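Local coordinates for protein GH5 (Bacteroidetes bacterium AC2a, PDB 4YHE) that probably hydrolyses beta-1,4-glucosidic bonds of cellulose, as a family 5 glycoside hydrolase built on a beta/alpha barrel, at residues A[268-273]-A[314-319]; A[258-263]-A[307-312]. All blocks are in the same frame, centred on the assembly; numbering follows the deposited sequence.

Both contacts use helix 304-323, an outer helix of the barrel, and they illustrate how one helix can be held by apolar packing and by a shared carboxylate. Interaction 1 sets it against the start of helix 270-285; interaction 2, about two turns earlier, sets it against the loop that precedes that neighbour. Their centres lie about 11 Å apart. Glu270 joins them: its OE2 is 2.7 Å from Tyr312 OH and 2.9 Å from His259 ND1, both probable hydrogen bonds, so that one residue of interaction 1 ties together the two sides of interaction 2. The contacts belong to the helical layer and its loops, with centres about 18 and 24 Å from the chain centre.

Interaction 1. Residues A[268-273]-A[314-319]; sequences VGEEAY and FRYICK
The methylene chain of Glu270 lies over one face of the Tyr316 ring, while the gamma methyl of Ile317, the residue after Tyr316, covers a face of Tyr273, one turn on from Glu270. These two reciprocal CH-pi contacts join neighbouring outer helices of the beta/alpha barrel, 270-285 and 304-323, each of which belongs to a beta-alpha-beta crossover between parallel strands. Ile317 CG2 stands 3.6 Å from the centroid of the Tyr273 ring and only 7° off its normal, so it is almost centred. Glu270 CG is 3.7 Å from the Tyr316 centroid but displaced toward the rim, and Glu270 CB comes within 3.5 Å of Tyr316 CE2. The glutamate thus packs through its aliphatic part. A bend at its second torsion (chi2 95°) carries the carboxylate away from the ring toward Tyr312 OH and His259 ND1, which both bond its OE2. The carboxylate plane stands 74° from that of the ring.

Behind this first shell, Gly269 occupies the N-cap position and its O accepts the bond from Tyr273 N, closing the first turn that carries both Glu270 and Tyr273. Trp257 packs on Glu270 and Tyr316, and Phe296 of strand 291-296 lies against Ile317. Beyond the ring, Tyr273 OH has a weak hydrogen bond to Ser242 OG and lies 3.6 Å from the delta methyl, Ile317 CD1.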
loop_
_atom_site.group_PDB
_atom_site.type_symbol
_atom_site.label_atom_id
_atom_site.label_comp_id
_atom_site.label_asym_id
_atom_site.label_seq_id
_atom_site.Cartn_x
_atom_site.Cartn_y
_atom_site.Cartn_z
ATOM N N VAL A 268 -2.864 -22.959 -6.126
ATOM C CA VAL A 268 -2.425 -21.568 -6.146
ATOM C C VAL A 268 -1.119 -21.415 -5.361
ATOM O O VAL A 268 -1.111 -21.399 -4.130
ATOM C CB VAL A 268 -3.470 -20.611 -5.557
ATOM C CG1 VAL A 268 -2.994 -19.178 -5.768
ATOM C CG2 VAL A 268 -4.844 -20.826 -6.209
ATOM N N GLY A 269 -0.024 -21.286 -6.092
ATOM C CA GLY A 269 1.277 -21.179 -5.488
ATOM C C GLY A 269 2.202 -20.253 -6.234
ATOM O O GLY A 269 1.810 -19.191 -6.626
ATOM N N GLU A 270 3.452 -20.676 -6.421
ATOM C CA GLU A 270 4.463 -19.830 -7.015
ATOM C C GLU A 270 4.139 -19.298 -8.398
ATOM O O GLU A 270 4.314 -18.107 -8.662
ATOM C CB GLU A 270 5.810 -20.566 -7.084
ATOM C CG GLU A 270 6.388 -20.926 -5.733
ATOM C CD GLU A 270 6.052 -22.348 -5.274
ATOM O OE1 GLU A 270 5.036 -22.920 -5.728
ATOM O OE2 GLU A 270 6.816 -22.893 -4.448
ATOM N N GLU A 271 3.699 -20.187 -9.287
ATOM C CA GLU A 271 3.402 -19.810 -10.666
ATOM C C GLU A 271 2.311 -18.733 -10.732
ATOM O O GLU A 271 2.401 -17.765 -11.492
ATOM C CB GLU A 271 2.933 -21.025 -11.484
ATOM C CG GLU A 271 4.033 -22.014 -11.812
ATOM C CD GLU A 271 3.557 -23.136 -12.741
ATOM O OE1 GLU A 271 2.335 -23.461 -12.735
ATOM O OE2 GLU A 271 4.417 -23.696 -13.475
ATOM N N ALA A 272 1.275 -18.911 -9.937
ATOM C CA ALA A 272 0.205 -17.908 -9.896
ATOM C C ALA A 272 0.730 -16.526 -9.491
ATOM O O ALA A 272 0.423 -15.531 -10.119
ATOM C CB ALA A 272 -0.869 -18.364 -8.959
ATOM N N TYR A 273 1.542 -16.479 -8.446
ATOM C CA TYR A 273 2.000 -15.201 -7.920
ATOM C C TYR A 273 2.921 -14.527 -8.933
ATOM O O TYR A 273 2.780 -13.348 -9.231
ATOM C CB TYR A 273 2.655 -15.369 -6.534
ATOM C CG TYR A 273 2.699 -14.075 -5.725
ATOM C CD1 TYR A 273 3.541 -13.047 -6.077
ATOM C CD2 TYR A 273 1.844 -13.869 -4.636
ATOM C CE1 TYR A 273 3.581 -11.855 -5.353
ATOM C CE2 TYR A 273 1.868 -12.694 -3.910
ATOM C CZ TYR A 273 2.744 -11.676 -4.279
ATOM O OH TYR A 273 2.765 -10.477 -3.573
ATOM N N PHE A 314 7.848 -14.957 1.707
ATOM C CA PHE A 314 8.461 -13.679 1.607
ATOM C C PHE A 314 9.725 -13.742 0.721
ATOM O O PHE A 314 9.910 -12.924 -0.143
ATOM C CB PHE A 314 8.820 -13.129 3.004
ATOM C CG PHE A 314 7.614 -12.751 3.886
ATOM C CD1 PHE A 314 6.422 -12.324 3.351
ATOM C CD2 PHE A 314 7.722 -12.815 5.251
ATOM C CE1 PHE A 314 5.351 -11.978 4.170
ATOM C CE2 PHE A 314 6.685 -12.445 6.079
ATOM C CZ PHE A 314 5.492 -12.026 5.536
ATOM N N ARG A 315 10.599 -14.710 0.954
ATOM C CA ARG A 315 11.792 -14.770 0.135
ATOM C C ARG A 315 11.443 -14.877 -1.330
ATOM O O ARG A 315 11.951 -14.135 -2.156
ATOM C CB ARG A 315 12.663 -15.946 0.525
ATOM C CG ARG A 315 13.305 -15.826 1.874
ATOM C CD ARG A 315 14.486 -16.809 1.970
ATOM N NE ARG A 315 14.064 -18.218 1.837
ATOM C CZ ARG A 315 13.473 -18.931 2.793
ATOM N NH1 ARG A 315 13.223 -18.393 3.984
ATOM N NH2 ARG A 315 13.138 -20.196 2.559
ATOM N N TYR A 316 10.551 -15.791 -1.648
ATOM C CA TYR A 316 10.202 -16.046 -3.050
ATOM C C TYR A 316 9.544 -14.827 -3.718
ATOM O O TYR A 316 9.991 -14.367 -4.769
ATOM C CB TYR A 316 9.297 -17.265 -3.144
ATOM C CG TYR A 316 9.144 -17.800 -4.545
ATOM C CD1 TYR A 316 10.049 -18.744 -5.052
ATOM C CD2 TYR A 316 8.121 -17.365 -5.383
ATOM C CE1 TYR A 316 9.957 -19.189 -6.350
ATOM C CE2 TYR A 316 8.007 -17.838 -6.693
ATOM C CZ TYR A 316 8.924 -18.769 -7.159
ATOM O OH TYR A 316 8.830 -19.277 -8.431
ATOM N N ILE A 317 8.452 -14.308 -3.139
ATOM C CA ILE A 317 7.750 -13.219 -3.804
ATOM C C ILE A 317 8.564 -11.915 -3.885
ATOM O O ILE A 317 8.495 -11.206 -4.887
ATOM C CB ILE A 317 6.340 -12.958 -3.207
ATOM C CG1 ILE A 317 6.404 -12.277 -1.851
ATOM C CG2 ILE A 317 5.535 -14.263 -3.176
ATOM C CD1 ILE A 317 5.021 -12.007 -1.256
ATOM N N CYS A 318 9.341 -11.622 -2.849
ATOM C CA CYS A 318 10.148 -10.424 -2.823
ATOM C C CYS A 318 11.306 -10.524 -3.851
ATOM O O CYS A 318 11.712 -9.524 -4.413
ATOM C CB CYS A 318 10.657 -10.155 -1.420
ATOM S SG CYS A 318 9.281 -9.720 -0.257
ATOM N N LYS A 319 11.803 -11.726 -4.068
ATOM C CA LYS A 319 12.832 -11.928 -5.122
ATOM C C LYS A 319 12.179 -11.694 -6.470
ATOM O O LYS A 319 12.664 -10.925 -7.302
ATOM C CB LYS A 319 13.458 -13.313 -5.051
ATOM C CG LYS A 319 14.441 -13.580 -6.187
ATOM C CD LYS A 319 15.505 -12.508 -6.274
ATOM C CE LYS A 319 16.725 -12.980 -7.093
ATOM N NZ LYS A 319 17.434 -11.808 -7.680
#

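Interaction 2. Residues A[258-263]-A[307-312]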
loop_
_atom_site.group_PDB
_atom_site.type_symbol
_atom_site.label_atom_id
_atom_site.label_comp_id
_atom_site.label_asym_id
_atom_site.label_seq_id
_atom_site.Cartn_x
_atom_site.Cartn_y
_atom_site.Cartn_z
ATOM N N GLY A 258 3.062 -23.109 -1.569
ATOM C CA GLY A 258 4.028 -23.501 -2.566
ATOM C C GLY A 258 4.126 -24.999 -2.782
ATOM O O GLY A 258 3.413 -25.800 -2.169
ATOM N N HIS A 259 5.100 -25.352 -3.609
ATOM C CA HIS A 259 5.218 -26.682 -4.152
ATOM C C HIS A 259 5.590 -27.744 -3.116
ATOM O O HIS A 259 5.302 -28.905 -3.339
ATOM C CB HIS A 259 6.201 -26.671 -5.316
ATOM C CG HIS A 259 7.635 -26.576 -4.895
ATOM N ND1 HIS A 259 8.222 -25.390 -4.509
ATOM C CD2 HIS A 259 8.609 -27.517 -4.838
ATOM C CE1 HIS A 259 9.501 -25.600 -4.241
ATOM N NE2 HIS A 259 9.752 -26.887 -4.406
ATOM N N THR A 260 6.199 -27.370 -1.996
ATOM C CA THR A 260 6.452 -28.335 -0.917
ATOM C C THR A 260 5.372 -28.371 0.157
ATOM O O THR A 260 5.399 -29.205 1.058
ATOM C CB THR A 260 7.812 -28.083 -0.220
ATOM O OG1 THR A 260 7.833 -26.775 0.382
ATOM C CG2 THR A 260 8.952 -28.191 -1.225
ATOM N N GLY A 261 4.419 -27.449 0.094
ATOM C CA GLY A 261 3.314 -27.452 1.056
ATOM C C GLY A 261 2.326 -28.570 0.792
ATOM O O GLY A 261 2.097 -28.942 -0.346
ATOM N N LYS A 262 1.716 -29.071 1.850
ATOM C CA LYS A 262 0.562 -29.954 1.720
ATOM C C LYS A 262 -0.750 -29.252 2.111
ATOM O O LYS A 262 -1.773 -29.458 1.467
ATOM C CB LYS A 262 0.766 -31.210 2.569
ATOM C CG LYS A 262 1.976 -32.040 2.154
ATOM C CD LYS A 262 1.705 -32.806 0.874
ATOM C CE LYS A 262 2.911 -33.631 0.456
ATOM N NZ LYS A 262 3.338 -34.551 1.552
ATOM N N ASP A 263 -0.716 -28.443 3.165
ATOM C CA ASP A 263 -1.920 -27.710 3.619
ATOM C C ASP A 263 -1.966 -26.379 2.862
ATOM O O ASP A 263 -1.714 -25.314 3.433
ATOM C CB ASP A 263 -1.855 -27.495 5.119
ATOM C CG ASP A 263 -3.049 -26.745 5.671
ATOM O OD1 ASP A 263 -4.169 -27.018 5.228
ATOM O OD2 ASP A 263 -2.838 -25.889 6.564
ATOM N N GLU A 307 5.614 -21.306 10.275
ATOM C CA GLU A 307 6.318 -20.045 10.118
ATOM C C GLU A 307 7.383 -20.144 9.036
ATOM O O GLU A 307 7.591 -19.188 8.325
ATOM C CB GLU A 307 6.906 -19.536 11.451
ATOM C CG GLU A 307 7.458 -18.098 11.405
ATOM C CD GLU A 307 6.390 -17.004 11.251
ATOM O OE1 GLU A 307 5.182 -17.338 11.121
ATOM O OE2 GLU A 307 6.765 -15.800 11.269
ATOM N N GLU A 308 8.023 -21.305 8.874
ATOM C CA GLU A 308 9.031 -21.419 7.804
ATOM C C GLU A 308 8.422 -21.219 6.417
ATOM O O GLU A 308 9.067 -20.648 5.517
ATOM C CB GLU A 308 9.796 -22.745 7.881
ATOM C CG GLU A 308 10.781 -22.846 9.062
ATOM C CD GLU A 308 11.845 -21.764 9.064
ATOM O OE1 GLU A 308 12.467 -21.541 8.032
ATOM O OE2 GLU A 308 12.064 -21.134 10.103
ATOM N N PHE A 309 7.168 -21.660 6.241
ATOM C CA PHE A 309 6.481 -21.407 4.992
ATOM C C PHE A 309 6.193 -19.934 4.721
ATOM O O PHE A 309 6.295 -19.518 3.599
ATOM C CB PHE A 309 5.196 -22.214 4.898
ATOM C CG PHE A 309 5.442 -23.644 4.543
ATOM C CD1 PHE A 309 5.579 -24.025 3.224
ATOM C CD2 PHE A 309 5.589 -24.600 5.545
ATOM C CE1 PHE A 309 5.830 -25.360 2.896
ATOM C CE2 PHE A 309 5.832 -25.917 5.226
ATOM C CZ PHE A 309 5.970 -26.293 3.903
ATOM N N ARG A 310 5.812 -19.177 5.750
ATOM C CA ARG A 310 5.669 -17.731 5.659
ATOM C C ARG A 310 6.988 -17.030 5.232
ATOM O O ARG A 310 6.993 -16.142 4.379
ATOM C CB ARG A 310 5.141 -17.194 6.995
ATOM C CG ARG A 310 4.885 -15.684 6.996
ATOM C CD ARG A 310 4.946 -15.130 8.400
ATOM N NE ARG A 310 4.449 -13.780 8.523
ATOM C CZ ARG A 310 4.615 -12.979 9.580
ATOM N NH1 ARG A 310 5.330 -13.343 10.620
ATOM N NH2 ARG A 310 4.096 -11.776 9.568
ATOM N N LEU A 311 8.105 -17.456 5.798
ATOM C CA LEU A 311 9.401 -16.891 5.441
ATOM C C LEU A 311 9.761 -17.233 4.004
ATOM O O LEU A 311 10.242 -16.370 3.288
ATOM C CB LEU A 311 10.507 -17.348 6.406
ATOM C CG LEU A 311 10.326 -17.043 7.879
ATOM C CD1 LEU A 311 11.580 -17.401 8.691
ATOM C CD2 LEU A 311 10.035 -15.567 8.086
ATOM N N TYR A 312 9.496 -18.478 3.599
ATOM C CA TYR A 312 9.644 -18.926 2.208
ATOM C C TYR A 312 8.810 -18.072 1.276
ATOM O O TYR A 312 9.283 -17.601 0.278
ATOM C CB TYR A 312 9.268 -20.413 2.048
ATOM C CG TYR A 312 9.212 -20.863 0.620
ATOM C CD1 TYR A 312 10.390 -20.995 -0.133
ATOM C CD2 TYR A 312 8.000 -21.162 -0.003
ATOM C CE1 TYR A 312 10.353 -21.380 -1.450
ATOM C CE2 TYR A 312 7.962 -21.583 -1.320
ATOM C CZ TYR A 312 9.148 -21.687 -2.042
ATOM O OH TYR A 312 9.160 -22.082 -3.339
#
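Tyr312 OH and His259 ND1, one from each side of the contact, converge on a single oxygen, Glu270 OE2, and both are hydrogen-bonded to it. Between themselves they make no hydrogen bond: Tyr312 OH lies at the edge of the imidazole, in its plane and 3.6 Å from His259 ND1, a closeness consistent with the shared partner. The side chains cross at about a right angle. Thr260 CG2, 3.5 Å above the imidazole plane of His259 toward its rim, and the stacked Tyr381 would limit the rotation of the ring.

The loop side is a type I beta turn from Gly258 to Gly261, closed by the bond from Gly261 N to Gly258 O (3.0 Å). It is fitted closely to the helix: a beta carbon on Gly258 would come 3.0 Å from Tyr312 CE2, and the backbone angles there already favour a residue without one. Phe309, with CG anti to its carbonyl carbon (chi1 -78°), reaches the far corner of the turn. Its CE1 lies 3.5 Å from Thr260 OG1 and 3.8 Å from Gly261 CA. That hydroxyl is hydrogen-bonded to Pro385 O, and its meeting with the ring is a van der Waals contact. An alanine in place of Phe309 would remove the ring that touches Thr260 OG1 and Gly261 CA and is likely to open a gap between turn and helix.

The contact thus joins the loop before helix 270-285 to helix 304-323 without a direct hydrogen bond between the two segments. Its polar link runs through Glu270, which, if charged, would be expected to polarise the phenol O-H and could favour a protonated imidazole.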